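Local coordinates for o-succinylbenzoate synthase (Synechococcus elongatus, PDB 2OZT), which catalyses the metal-dependent dehydration of 2-succinyl-6-hydroxy-2,4-cyclohexadiene-1-carboxylate to 2-succinylbenzoate, a step on the way to phylloquinone, at residues 145-150 with 178-183; 87-92 with 280-285; 26-31 with 49-54; 62-67 with 82-87. One frame throughout, in Å; residues are numbered along the deposited sequence. Where two conformers were deposited one is given.

Contact 1 of 4, residues 145-150 with 178-183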
loop_
_atom_site.group_PDB
_atom_site.type_symbol
_atom_site.label_atom_id
_atom_site.label_comp_id
_atom_site.label_asym_id
_atom_site.label_seq_id
_atom_site.Cartn_x
_atom_site.Cartn_y
_atom_site.Cartn_z
ATOM N N GLU A 145 -1.808 -23.485 16.070
ATOM C CA GLU A 145 -2.987 -24.097 16.630
ATOM C C GLU A 145 -3.817 -23.078 17.391
ATOM O O GLU A 145 -5.042 -23.130 17.333
ATOM C CB GLU A 145 -2.606 -25.247 17.559
ATOM C CG GLU A 145 -1.994 -26.444 16.847
ATOM C CD GLU A 145 -0.650 -26.163 16.159
ATOM O OE1 GLU A 145 0.186 -25.354 16.675
ATOM O OE2 GLU A 145 -0.442 -26.769 15.073
ATOM N N GLU A 146 -3.148 -22.149 18.065
ATOM C CA GLU A 146 -3.858 -21.102 18.806
ATOM C C GLU A 146 -4.589 -20.157 17.839
ATOM O O GLU A 146 -5.753 -19.817 18.049
ATOM C CB GLU A 146 -2.901 -20.297 19.655
ATOM C CG GLU A 146 -2.408 -21.029 20.905
ATOM C CD GLU A 146 -1.303 -20.248 21.566
ATOM O OE1 GLU A 146 -0.152 -20.305 21.086
ATOM O OE2 GLU A 146 -1.592 -19.539 22.551
ATOM N N GLU A 147 -3.890 -19.780 16.774
ATOM C CA GLU A 147 -4.515 -18.902 15.773
ATOM C C GLU A 147 -5.654 -19.593 15.044
ATOM O O GLU A 147 -6.657 -18.970 14.722
ATOM C CB GLU A 147 -3.452 -18.331 14.814
ATOM C CG GLU A 147 -2.566 -17.338 15.546
ATOM C CD GLU A 147 -1.452 -16.731 14.696
ATOM O OE1 GLU A 147 -1.196 -17.289 13.603
ATOM O OE2 GLU A 147 -0.833 -15.754 15.174
ATOM N N GLN A 148 -5.534 -20.906 14.794
ATOM C CA GLN A 148 -6.590 -21.623 14.139
ATOM C C GLN A 148 -7.848 -21.699 15.011
ATOM O O GLN A 148 -8.951 -21.614 14.525
ATOM C CB GLN A 148 -6.102 -23.006 13.681
ATOM C CG GLN A 148 -5.231 -22.882 12.445
ATOM C CD GLN A 148 -4.273 -24.046 12.220
ATOM O OE1 GLN A 148 -4.334 -25.061 12.905
ATOM N NE2 GLN A 148 -3.380 -23.893 11.234
ATOM N N ALA A 149 -7.659 -21.847 16.318
ATOM C CA ALA A 149 -8.802 -21.834 17.233
ATOM C C ALA A 149 -9.514 -20.498 17.293
ATOM O O ALA A 149 -10.750 -20.444 17.239
ATOM C CB ALA A 149 -8.382 -22.304 18.616
ATOM N N ILE A 150 -8.718 -19.415 17.288
ATOM C CA ILE A 150 -9.286 -18.053 17.224
ATOM C C ILE A 150 -9.994 -17.881 15.884
ATOM O O ILE A 150 -11.111 -17.344 15.810
ATOM C CB ILE A 150 -8.220 -16.999 17.413
ATOM C CG1 ILE A 150 -7.621 -17.098 18.825
ATOM C CG2 ILE A 150 -8.829 -15.603 17.191
ATOM C CD1 ILE A 150 -6.310 -16.390 18.953
ATOM N N ASN A 178 2.534 -24.733 4.685
ATOM C CA ASN A 178 1.846 -25.861 4.110
ATOM C C ASN A 178 0.764 -26.448 5.026
ATOM O O ASN A 178 -0.334 -26.770 4.561
ATOM C CB ASN A 178 2.866 -26.899 3.688
ATOM C CG ASN A 178 2.401 -27.678 2.524
ATOM O OD1 ASN A 178 2.756 -27.393 1.383
ATOM N ND2 ASN A 178 1.556 -28.653 2.783
ATOM N N ARG A 179 1.077 -26.535 6.327
ATOM C CA ARG A 179 0.095 -27.038 7.311
ATOM C C ARG A 179 -1.109 -26.084 7.408
ATOM O O ARG A 179 -2.263 -26.520 7.457
ATOM C CB ARG A 179 0.747 -27.240 8.669
ATOM C CG ARG A 179 1.694 -28.457 8.684
ATOM C CD ARG A 179 1.938 -29.005 10.111
ATOM N NE ARG A 179 2.293 -27.925 11.045
ATOM C CZ ARG A 179 3.486 -27.330 11.095
ATOM N NH1 ARG A 179 4.465 -27.708 10.285
ATOM N NH2 ARG A 179 3.700 -26.343 11.967
ATOM N N TRP A 180 -0.844 -24.763 7.369
ATOM C CA TRP A 180 -1.918 -23.775 7.364
ATOM C C TRP A 180 -2.830 -23.872 6.155
ATOM O O TRP A 180 -4.058 -23.823 6.275
ATOM C CB TRP A 180 -1.312 -22.375 7.397
ATOM C CG TRP A 180 -1.377 -21.686 8.737
ATOM C CD1 TRP A 180 -0.346 -21.463 9.590
ATOM C CD2 TRP A 180 -2.528 -21.074 9.317
ATOM N NE1 TRP A 180 -0.787 -20.739 10.696
ATOM C CE2 TRP A 180 -2.124 -20.491 10.539
ATOM C CE3 TRP A 180 -3.854 -20.934 8.902
ATOM C CZ2 TRP A 180 -3.037 -19.784 11.376
ATOM C CZ3 TRP A 180 -4.754 -20.268 9.745
ATOM C CH2 TRP A 180 -4.330 -19.673 10.935
ATOM N N PHE A 181 -2.247 -24.059 4.974
ATOM C CA PHE A 181 -3.089 -24.173 3.805
ATOM C C PHE A 181 -3.928 -25.444 3.809
ATOM O O PHE A 181 -5.039 -25.434 3.315
ATOM C CB PHE A 181 -2.282 -23.999 2.513
ATOM C CG PHE A 181 -1.926 -22.552 2.250
ATOM C CD1 PHE A 181 -2.933 -21.647 1.947
ATOM C CD2 PHE A 181 -0.620 -22.110 2.328
ATOM C CE1 PHE A 181 -2.630 -20.295 1.743
ATOM C CE2 PHE A 181 -0.310 -20.779 2.125
ATOM C CZ PHE A 181 -1.321 -19.871 1.849
ATOM N N ALA A 182 -3.387 -26.496 4.409
ATOM C CA ALA A 182 -4.144 -27.778 4.511
ATOM C C ALA A 182 -5.298 -27.576 5.492
ATOM O O ALA A 182 -6.437 -28.004 5.220
ATOM C CB ALA A 182 -3.245 -28.890 4.947
ATOM N N TRP A 183 -5.038 -26.888 6.608
ATOM C CA TRP A 183 -6.103 -26.553 7.562
ATOM C C TRP A 183 -7.180 -25.702 6.913
ATOM O O TRP A 183 -8.385 -25.924 7.105
ATOM C CB TRP A 183 -5.542 -25.802 8.769
ATOM C CG TRP A 183 -6.549 -25.606 9.891
ATOM C CD1 TRP A 183 -6.714 -26.415 10.975
ATOM C CD2 TRP A 183 -7.478 -24.528 10.048
ATOM N NE1 TRP A 183 -7.687 -25.907 11.803
ATOM C CE2 TRP A 183 -8.189 -24.760 11.253
ATOM C CE3 TRP A 183 -7.789 -23.395 9.295
ATOM C CZ2 TRP A 183 -9.197 -23.914 11.705
ATOM C CZ3 TRP A 183 -8.798 -22.531 9.757
ATOM C CH2 TRP A 183 -9.483 -22.796 10.959
HETATM O O HOH W 1 0.172 -26.786 12.610
HETATM O O HOH W 2 0.679 -19.100 12.604
#

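Contact 2 of 4, residues 87-92 with 280-285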
loop_
_atom_site.group_PDB
_atom_site.type_symbol
_atom_site.label_atom_id
_atom_site.label_comp_id
_atom_site.label_asym_id
_atom_site.label_seq_id
_atom_site.Cartn_x
_atom_site.Cartn_y
_atom_site.Cartn_z
ATOM N N ALA A 87 10.255 8.344 -5.861
ATOM C CA ALA A 87 10.530 9.634 -6.530
ATOM C C ALA A 87 9.773 9.747 -7.849
ATOM O O ALA A 87 9.212 10.822 -8.132
ATOM C CB ALA A 87 12.032 9.799 -6.744
ATOM N N GLN A 88 9.751 8.679 -8.650
ATOM C CA GLN A 88 8.937 8.658 -9.869
ATOM C C GLN A 88 7.471 8.979 -9.552
ATOM O O GLN A 88 6.826 9.792 -10.239
ATOM C CB GLN A 88 9.027 7.330 -10.607
ATOM C CG GLN A 88 10.422 6.917 -11.103
ATOM C CD GLN A 88 10.381 5.530 -11.758
ATOM O OE1 GLN A 88 9.945 4.531 -11.146
ATOM N NE2 GLN A 88 10.888 5.454 -12.986
ATOM N N PHE A 89 6.912 8.359 -8.521
ATOM C CA PHE A 89 5.524 8.641 -8.142
ATOM C C PHE A 89 5.360 10.094 -7.741
ATOM O O PHE A 89 4.424 10.793 -8.194
ATOM C CB PHE A 89 5.113 7.737 -6.956
ATOM C CG PHE A 89 3.853 8.174 -6.256
ATOM C CD1 PHE A 89 2.607 7.772 -6.695
ATOM C CD2 PHE A 89 3.904 9.035 -5.145
ATOM C CE1 PHE A 89 1.445 8.131 -6.036
ATOM C CE2 PHE A 89 2.732 9.426 -4.483
ATOM C CZ PHE A 89 1.494 8.979 -4.921
ATOM N N GLY A 90 6.281 10.582 -6.906
ATOM C CA GLY A 90 6.125 11.965 -6.438
ATOM C C GLY A 90 6.172 13.000 -7.551
ATOM O O GLY A 90 5.297 13.887 -7.593
ATOM N N PHE A 91 7.163 12.863 -8.429
ATOM C CA PHE A 91 7.261 13.845 -9.518
ATOM C C PHE A 91 6.116 13.694 -10.499
ATOM O O PHE A 91 5.581 14.696 -10.945
ATOM C CB PHE A 91 8.598 13.739 -10.196
ATOM C CG PHE A 91 9.691 14.477 -9.457
ATOM C CD1 PHE A 91 9.795 15.884 -9.610
ATOM C CD2 PHE A 91 10.539 13.811 -8.552
ATOM C CE1 PHE A 91 10.797 16.602 -8.932
ATOM C CE2 PHE A 91 11.513 14.512 -7.848
ATOM C CZ PHE A 91 11.639 15.899 -8.054
ATOM N N ALA A 92 5.728 12.481 -10.841
ATOM C CA ALA A 92 4.654 12.291 -11.820
ATOM C C ALA A 92 3.339 12.841 -11.315
ATOM O O ALA A 92 2.607 13.564 -12.027
ATOM C CB ALA A 92 4.528 10.812 -12.197
ATOM N N ARG A 280 -1.720 10.440 -0.361
ATOM C CA ARG A 280 -3.018 9.697 -0.283
ATOM C C ARG A 280 -4.046 10.331 -1.227
ATOM O O ARG A 280 -4.763 9.604 -1.907
ATOM C CB ARG A 280 -3.598 9.652 1.137
ATOM C CG ARG A 280 -2.781 8.803 2.028
ATOM C CD ARG A 280 -3.509 8.224 3.253
ATOM N NE ARG A 280 -2.451 7.901 4.207
ATOM C CZ ARG A 280 -2.598 7.662 5.510
ATOM N NH1 ARG A 280 -3.819 7.648 6.076
ATOM N NH2 ARG A 280 -1.511 7.421 6.235
ATOM N N THR A 281 -4.104 11.667 -1.269
ATOM C CA THR A 281 -5.087 12.317 -2.130
ATOM C C THR A 281 -4.762 12.052 -3.593
ATOM O O THR A 281 -5.671 11.788 -4.388
ATOM C CB THR A 281 -5.180 13.825 -1.853
ATOM O OG1 THR A 281 -5.403 14.028 -0.461
ATOM C CG2 THR A 281 -6.402 14.415 -2.589
ATOM N N ALA A 282 -3.486 12.070 -3.947
ATOM C CA ALA A 282 -3.065 11.707 -5.281
ATOM C C ALA A 282 -3.486 10.282 -5.650
ATOM O O ALA A 282 -3.879 10.013 -6.792
ATOM C CB ALA A 282 -1.563 11.826 -5.411
ATOM N N ILE A 283 -3.367 9.353 -4.696
ATOM C CA ILE A 283 -3.759 7.988 -4.968
ATOM C C ILE A 283 -5.278 7.886 -5.157
ATOM O O ILE A 283 -5.737 7.222 -6.088
ATOM C CB ILE A 283 -3.274 7.052 -3.826
ATOM C CG1 ILE A 283 -1.748 6.984 -3.831
ATOM C CG2 ILE A 283 -3.845 5.642 -4.030
ATOM C CD1 ILE A 283 -1.155 6.310 -2.518
ATOM N N PHE A 284 -6.043 8.501 -4.253
ATOM C CA PHE A 284 -7.500 8.512 -4.460
ATOM C C PHE A 284 -7.883 9.126 -5.825
ATOM O O PHE A 284 -8.856 8.658 -6.440
ATOM C CB PHE A 284 -8.249 9.169 -3.302
ATOM C CG PHE A 284 -8.483 8.224 -2.140
ATOM C CD1 PHE A 284 -7.408 7.682 -1.433
ATOM C CD2 PHE A 284 -9.777 7.900 -1.756
ATOM C CE1 PHE A 284 -7.637 6.800 -0.360
ATOM C CE2 PHE A 284 -10.014 7.063 -0.703
ATOM C CZ PHE A 284 -8.959 6.500 0.015
ATOM N N HIS A 285 -7.160 10.145 -6.304
ATOM C CA HIS A 285 -7.436 10.654 -7.649
ATOM C C HIS A 285 -7.190 9.552 -8.684
ATOM O O HIS A 285 -7.968 9.382 -9.633
ATOM C CB HIS A 285 -6.507 11.856 -7.900
ATOM C CG HIS A 285 -6.434 12.304 -9.334
ATOM N ND1 HIS A 285 -7.521 12.814 -10.011
ATOM C CD2 HIS A 285 -5.409 12.301 -10.221
ATOM C CE1 HIS A 285 -7.173 13.103 -11.252
ATOM N NE2 HIS A 285 -5.895 12.813 -11.405
#

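Contact 3 of 4, residues 26-31 with 49-54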
loop_
_atom_site.group_PDB
_atom_site.type_symbol
_atom_site.label_atom_id
_atom_site.label_comp_id
_atom_site.label_asym_id
_atom_site.label_seq_id
_atom_site.Cartn_x
_atom_site.Cartn_y
_atom_site.Cartn_z
ATOM N N ARG A 26 8.390 4.956 15.037
ATOM C CA ARG A 26 7.889 6.123 15.797
ATOM C C ARG A 26 7.579 7.385 14.970
ATOM O O ARG A 26 6.940 8.325 15.445
ATOM C CB ARG A 26 8.846 6.449 16.948
ATOM C CG ARG A 26 8.918 5.292 17.938
ATOM C CD ARG A 26 10.036 5.439 18.969
ATOM N NE ARG A 26 10.177 4.195 19.731
ATOM C CZ ARG A 26 9.301 3.754 20.635
ATOM N NH1 ARG A 26 8.200 4.451 20.918
ATOM N NH2 ARG A 26 9.524 2.607 21.259
ATOM N N SER A 27 7.992 7.375 13.706
ATOM C CA SER A 27 7.812 8.531 12.863
ATOM C C SER A 27 7.886 8.054 11.420
ATOM O O SER A 27 8.296 6.921 11.161
ATOM C CB SER A 27 8.937 9.544 13.107
ATOM O OG SER A 27 10.168 9.042 12.634
ATOM N N ARG A 28 7.429 8.917 10.513
ATOM C CA ARG A 28 7.613 8.724 9.057
ATOM C C ARG A 28 8.236 9.986 8.506
ATOM O O ARG A 28 7.849 11.069 8.912
ATOM C CB ARG A 28 6.273 8.488 8.329
ATOM C CG ARG A 28 5.805 7.035 8.387
ATOM C CD ARG A 28 6.609 6.257 7.395
ATOM N NE ARG A 28 6.079 6.265 6.024
ATOM C CZ ARG A 28 6.825 6.224 4.911
ATOM N NH1 ARG A 28 6.211 6.084 3.733
ATOM N NH2 ARG A 28 8.152 6.353 4.970
ATOM N N SER A 29 9.155 9.825 7.559
ATOM C CA SER A 29 9.815 10.971 6.899
ATOM C C SER A 29 9.569 10.866 5.398
ATOM O O SER A 29 9.269 9.789 4.870
ATOM C CB SER A 29 11.302 10.949 7.181
ATOM O OG SER A 29 11.521 11.156 8.578
ATOM N N GLY A 30 9.728 11.997 4.709
ATOM C CA GLY A 30 9.577 12.013 3.233
ATOM C C GLY A 30 9.870 13.383 2.720
ATOM O O GLY A 30 10.420 14.233 3.442
ATOM N N ILE A 31 9.498 13.588 1.459
ATOM C CA ILE A 31 9.694 14.872 0.788
ATOM C C ILE A 31 8.385 15.320 0.215
ATOM O O ILE A 31 7.641 14.515 -0.393
ATOM C CB ILE A 31 10.658 14.673 -0.349
ATOM C CG1 ILE A 31 12.094 14.453 0.157
ATOM C CG2 ILE A 31 10.650 15.874 -1.304
ATOM C CD1 ILE A 31 12.983 13.828 -0.939
ATOM N N PRO A 49 9.505 6.841 0.416
ATOM C CA PRO A 49 9.839 5.422 0.460
ATOM C C PRO A 49 9.748 4.905 1.908
ATOM O O PRO A 49 9.896 5.682 2.891
ATOM C CB PRO A 49 11.269 5.376 -0.044
ATOM C CG PRO A 49 11.849 6.778 0.279
ATOM C CD PRO A 49 10.642 7.678 -0.006
ATOM N N LEU A 50 9.424 3.627 2.045
ATOM C CA LEU A 50 9.192 3.059 3.368
ATOM C C LEU A 50 10.404 2.194 3.754
ATOM O O LEU A 50 10.741 1.280 3.030
ATOM C CB LEU A 50 7.897 2.229 3.324
ATOM C CG LEU A 50 7.322 1.664 4.632
ATOM C CD1 LEU A 50 6.926 2.770 5.586
ATOM C CD2 LEU A 50 6.103 0.808 4.310
ATOM N N PRO A 51 11.123 2.563 4.846
ATOM C CA PRO A 51 12.317 1.813 5.247
ATOM C C PRO A 51 12.052 0.303 5.317
ATOM O O PRO A 51 11.065 -0.131 5.936
ATOM C CB PRO A 51 12.618 2.378 6.646
ATOM C CG PRO A 51 12.209 3.874 6.521
ATOM C CD PRO A 51 10.868 3.701 5.756
ATOM N N GLY A 52 12.925 -0.453 4.663
ATOM C CA GLY A 52 12.805 -1.904 4.652
ATOM C C GLY A 52 12.086 -2.441 3.439
ATOM O O GLY A 52 12.238 -3.613 3.116
ATOM N N TRP A 53 11.319 -1.589 2.747
ATOM C CA TRP A 53 10.531 -2.036 1.614
ATOM C C TRP A 53 11.232 -1.638 0.308
ATOM O O TRP A 53 11.149 -0.490 -0.167
ATOM C CB TRP A 53 9.106 -1.490 1.696
ATOM C CG TRP A 53 8.297 -2.008 2.856
ATOM C CD1 TRP A 53 8.539 -1.788 4.193
ATOM C CD2 TRP A 53 7.130 -2.829 2.793
ATOM N NE1 TRP A 53 7.591 -2.405 4.954
ATOM C CE2 TRP A 53 6.713 -3.067 4.127
ATOM C CE3 TRP A 53 6.384 -3.384 1.740
ATOM C CZ2 TRP A 53 5.594 -3.820 4.446
ATOM C CZ3 TRP A 53 5.256 -4.142 2.062
ATOM C CH2 TRP A 53 4.874 -4.362 3.408
ATOM N N GLY A 54 11.935 -2.588 -0.282
ATOM C CA GLY A 54 12.797 -2.308 -1.419
ATOM C C GLY A 54 14.097 -1.585 -1.087
ATOM O O GLY A 54 14.425 -1.348 0.088
HETATM O O HOH W 3 10.814 8.239 3.262
#

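Contact 4 of 4, residues 62-67 with 82-87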
loop_
_atom_site.group_PDB
_atom_site.type_symbol
_atom_site.label_atom_id
_atom_site.label_comp_id
_atom_site.label_asym_id
_atom_site.label_seq_id
_atom_site.Cartn_x
_atom_site.Cartn_y
_atom_site.Cartn_z
ATOM N N ILE A 62 16.659 12.392 -1.862
ATOM C CA ILE A 62 17.133 13.761 -1.564
ATOM C C ILE A 62 18.250 14.126 -2.533
ATOM O O ILE A 62 18.247 15.231 -3.134
ATOM C CB ILE A 62 17.610 13.915 -0.072
ATOM C CG1 ILE A 62 16.407 13.917 0.858
ATOM C CG2 ILE A 62 18.341 15.277 0.112
ATOM C CD1 ILE A 62 16.758 13.578 2.300
ATOM N N ALA A 63 19.180 13.208 -2.735
ATOM C CA ALA A 63 20.274 13.440 -3.675
ATOM C C ALA A 63 19.703 13.709 -5.077
ATOM O O ALA A 63 20.129 14.631 -5.772
ATOM C CB ALA A 63 21.215 12.282 -3.698
ATOM N N LEU A 64 18.717 12.916 -5.492
ATOM C CA LEU A 64 18.030 13.141 -6.757
ATOM C C LEU A 64 17.474 14.540 -6.819
ATOM O O LEU A 64 17.706 15.257 -7.820
ATOM C CB LEU A 64 16.852 12.158 -6.898
ATOM C CG LEU A 64 16.032 12.452 -8.163
ATOM C CD1 LEU A 64 16.749 12.064 -9.470
ATOM C CD2 LEU A 64 14.640 11.868 -8.046
ATOM N N CYS A 65 16.749 14.976 -5.786
ATOM C CA CYS A 65 16.164 16.312 -5.799
ATOM C C CYS A 65 17.244 17.376 -5.958
ATOM O O CYS A 65 17.025 18.379 -6.620
ATOM C CB CYS A 65 15.345 16.586 -4.541
ATOM S SG CYS A 65 13.781 15.648 -4.609
ATOM N N GLN A 66 18.416 17.153 -5.380
ATOM C CA GLN A 66 19.484 18.168 -5.450
ATOM C C GLN A 66 20.203 18.147 -6.782
ATOM O O GLN A 66 20.910 19.118 -7.119
ATOM C CB GLN A 66 20.490 17.961 -4.291
ATOM C CG GLN A 66 19.833 18.233 -2.978
ATOM C CD GLN A 66 20.792 18.270 -1.829
ATOM O OE1 GLN A 66 21.638 17.388 -1.665
ATOM N NE2 GLN A 66 20.653 19.294 -1.007
ATOM N N GLN A 67 20.059 17.073 -7.546
ATOM C CA GLN A 67 20.727 16.933 -8.844
ATOM C C GLN A 67 19.883 17.442 -10.003
ATOM O O GLN A 67 20.431 17.814 -11.050
ATOM C CB GLN A 67 21.079 15.465 -9.117
ATOM C CG GLN A 67 22.234 14.905 -8.271
ATOM C CD GLN A 67 22.115 13.409 -8.087
ATOM O OE1 GLN A 67 21.361 12.739 -8.808
ATOM N NE2 GLN A 67 22.849 12.867 -7.101
ATOM N N GLU A 82 14.859 4.417 -12.491
ATOM C CA GLU A 82 13.877 3.401 -12.158
ATOM C C GLU A 82 14.112 2.864 -10.761
ATOM O O GLU A 82 13.185 2.320 -10.138
ATOM C CB GLU A 82 13.935 2.246 -13.187
ATOM C CG GLU A 82 13.109 0.996 -12.822
ATOM C CD GLU A 82 13.094 -0.057 -13.924
ATOM O OE1 GLU A 82 13.200 0.308 -15.115
ATOM O OE2 GLU A 82 12.964 -1.254 -13.596
ATOM N N ALA A 83 15.342 3.004 -10.255
ATOM C CA ALA A 83 15.663 2.506 -8.915
ATOM C C ALA A 83 15.071 3.401 -7.811
ATOM O O ALA A 83 15.185 3.092 -6.636
ATOM C CB ALA A 83 17.174 2.374 -8.736
ATOM N N LEU A 84 14.461 4.521 -8.199
ATOM C CA LEU A 84 13.821 5.425 -7.211
ATOM C C LEU A 84 12.306 5.555 -7.507
ATOM O O LEU A 84 11.814 6.626 -7.912
ATOM C CB LEU A 84 14.458 6.811 -7.281
ATOM C CG LEU A 84 15.980 6.861 -7.052
ATOM C CD1 LEU A 84 16.512 8.301 -7.285
ATOM C CD2 LEU A 84 16.351 6.327 -5.667
ATOM N N PRO A 85 11.558 4.465 -7.340
ATOM C CA PRO A 85 10.137 4.502 -7.740
ATOM C C PRO A 85 9.266 5.447 -6.933
ATOM O O PRO A 85 8.330 6.029 -7.493
ATOM C CB PRO A 85 9.665 3.057 -7.558
ATOM C CG PRO A 85 10.655 2.446 -6.587
ATOM C CD PRO A 85 11.990 3.140 -6.869
ATOM N N ALA A 86 9.541 5.636 -5.640
ATOM C CA ALA A 86 8.773 6.657 -4.895
ATOM C C ALA A 86 9.009 8.075 -5.457
ATOM O O ALA A 86 8.078 8.874 -5.491
ATOM C CB ALA A 86 9.067 6.567 -3.368
ATOM N N ALA A 87 10.255 8.344 -5.861
ATOM C CA ALA A 87 10.530 9.634 -6.530
ATOM C C ALA A 87 9.773 9.747 -7.849
ATOM O O ALA A 87 9.212 10.822 -8.132
ATOM C CB ALA A 87 12.032 9.799 -6.744
#

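Contact 1 of 4, residues 145-150 with 178-183
Q148 reaches between two indole rings, W180 and W183, touching both with CG before stacking its amide on W183 and pointing NE2 at the face of W180. CG sits over a face of each: 3.9 Å from the centroid of the six-membered ring of W180 and 3.7 Å from that of the five-membered ring of W183, both CH-pi contacts. Beyond CG the carboxamide lies almost flat on W183, the planes 11° apart, with OE1 3.4 Å from W183 CD1. W183 has CG anti to its backbone N (chi1 -171°), setting the ring alongside Q148. Against W180 the same amide stands nearly upright, NE2 3.5 Å from W180 CD2. Glutamine suits the place because a flexible methylene chain carries a flat group that can stack. E147 meets W180 at the ring's edge, where CB is 3.8 Å from CZ2, and a water joins E147 OE1 to W180 NE1. The E147 carboxylate is itself held by backbone N-H groups of G140, V141 and M142, while W172 stacks on W180. A second water links E145 OE2 to R179 NE. With an alanine in place of W183, the Q148 amide would probably lose the surface it stacks on and be freer to turn. With no direct hydrogen bond joining 145-150 to 178-183, whose axes cross at -24° in the barrel's outer layer, cohesion rests on CH-pi contacts, amide stacking and water bridges.

Contact 2 of 4, residues 87-92 with 280-285
F89 stretches from helix 85-97 toward helix 277-290, and the far end of its ring is the part that arrives. Along 280-285, R280 comes first, but its side chain leaves in the other direction, to a salt bridge with E275 and a hydrogen bond to the carbonyl oxygen of R304. T281 OG1 is taken up by the backbone of A277 and L309. A282 is the first to touch: its CB lies 4.2 Å from F89 CZ, and a side chain this short lets the ring tip approach the helix backbone. I283 follows, with CG1 4.0 Å from F89 CZ and equally near F89 CE1, the two side chains crossing at about a right angle. CG1 and A282 CB both come at the ring obliquely. F89 reaches this far because its CG is anti to the backbone N (chi1 165°). The meeting joins the two domains of the enolase-superfamily architecture, the N-terminal capping domain carrying F89 and the C-terminal barrel domain carrying A282 and I283. Phenylalanine and isoleucine fit this buried, largely apolar seam, with a long flat ring to reach across to the other helix and a branched chain to meet it. T246 of the short helix 246-249, next in sequence to the predicted proton acceptor K245, touches both F89 and I283, and A247 touches F89 as well.

Contact 3 of 4, residues 26-31 with 49-54
R28 leaves strand 23-36 and bends twice on its way to the loop 49-54. From CB the chain turns at chi2 (-77°) and chi3 (-86°), bringing its later atoms beside L50. CD lies 3.9 Å from L50 CD1, and NE, closer to that methyl, donates to L274 O. At CZ the methyl sits over one guanidinium face, L50 CD1 being 3.5 Å from R28 CZ. NH1 turns to the carbonyl oxygens of A48 and A273. NH2 ends the chain with a hydrogen bond to P49 O, 2.8 Å and 158° at the hydrogen; the oxygen lies near the guanidinium plane, whereas the donor stands above the carbonyl plane. P49 O also accepts from a water that bridges to S29 O. Arginine suits the site because one flat cation can serve several backbone carbonyls. A leucine in its place would probably leave the carbonyls of A48, A273 and L274 without this mate and P49 O with its water. L50 opens a type II turn whose G52 has backbone angles that would jam a CB against the preceding carbonyl oxygen. Such a capping-domain loop beside the metal site, W53 touching D221 and E222, is characteristic of the enolase superfamily.

Contact 4 of 4, residues 62-67 with 82-87
In the capping domain, helix 58-67 packs against the start of helix 85-97, and L64 is the residue through which 62-67 meets 82-87. Its CG is anti to the backbone N (chi1 175°), which carries the branch out toward the second helix. There the methyl CD2 comes 3.6 Å from A87 CB, methyl against methyl. Nearer its own backbone, L64 meets L84: L64 CB is 3.9 Å from L84 CD1, and the same L84 methyl is 4.1 Å from L64 CD2. The two leucine side chains run antiparallel, flank to flank. Leucine at 64 lets CB and the CD2 methyl touch both a residue before the helix and one in its first turn, while the small A87 lets CD2 come close to the helix. L84 occupies the N-cap position, yet it contributes here through its apolar side chain. E56 serves the helix start: its carboxylate accepts from the backbone N-H groups of A86 and A87. P85 fits a first helical turn, where a backbone N-H is not needed for the helix's own bonding. I80 and P81 also touch L64, and F91 meets it from one turn further along helix 85-97. An apolar contact between one helix and the start of the next, this is characteristic of the alpha+beta capping domain of enolase-superfamily enzymes, in which helices pack on an antiparallel sheet.

In the fold
Along the chain contacts 3 and 4 close first, both within the N-terminal capping domain; contact 1 follows in the barrel, and contact 2 ties helix 85-97 back to helix 277-290, so that the chain between its segments includes contact 1. Contacts 2, 3 and 4 form a cluster with centres 14 to 15 Å apart. Contacts 2 and 4 share A87 and helix 85-97, and contact 3 touches contact 4 where I31 meets I62 and C65. Contact 1 stands apart, its centre 33 to 43 Å from the others, packing neighbouring outer helices of the barrel. Contact 2 joins capping domain to barrel, contact 3 sits beside the metal site, and contact 4 lies away from the annotated sites.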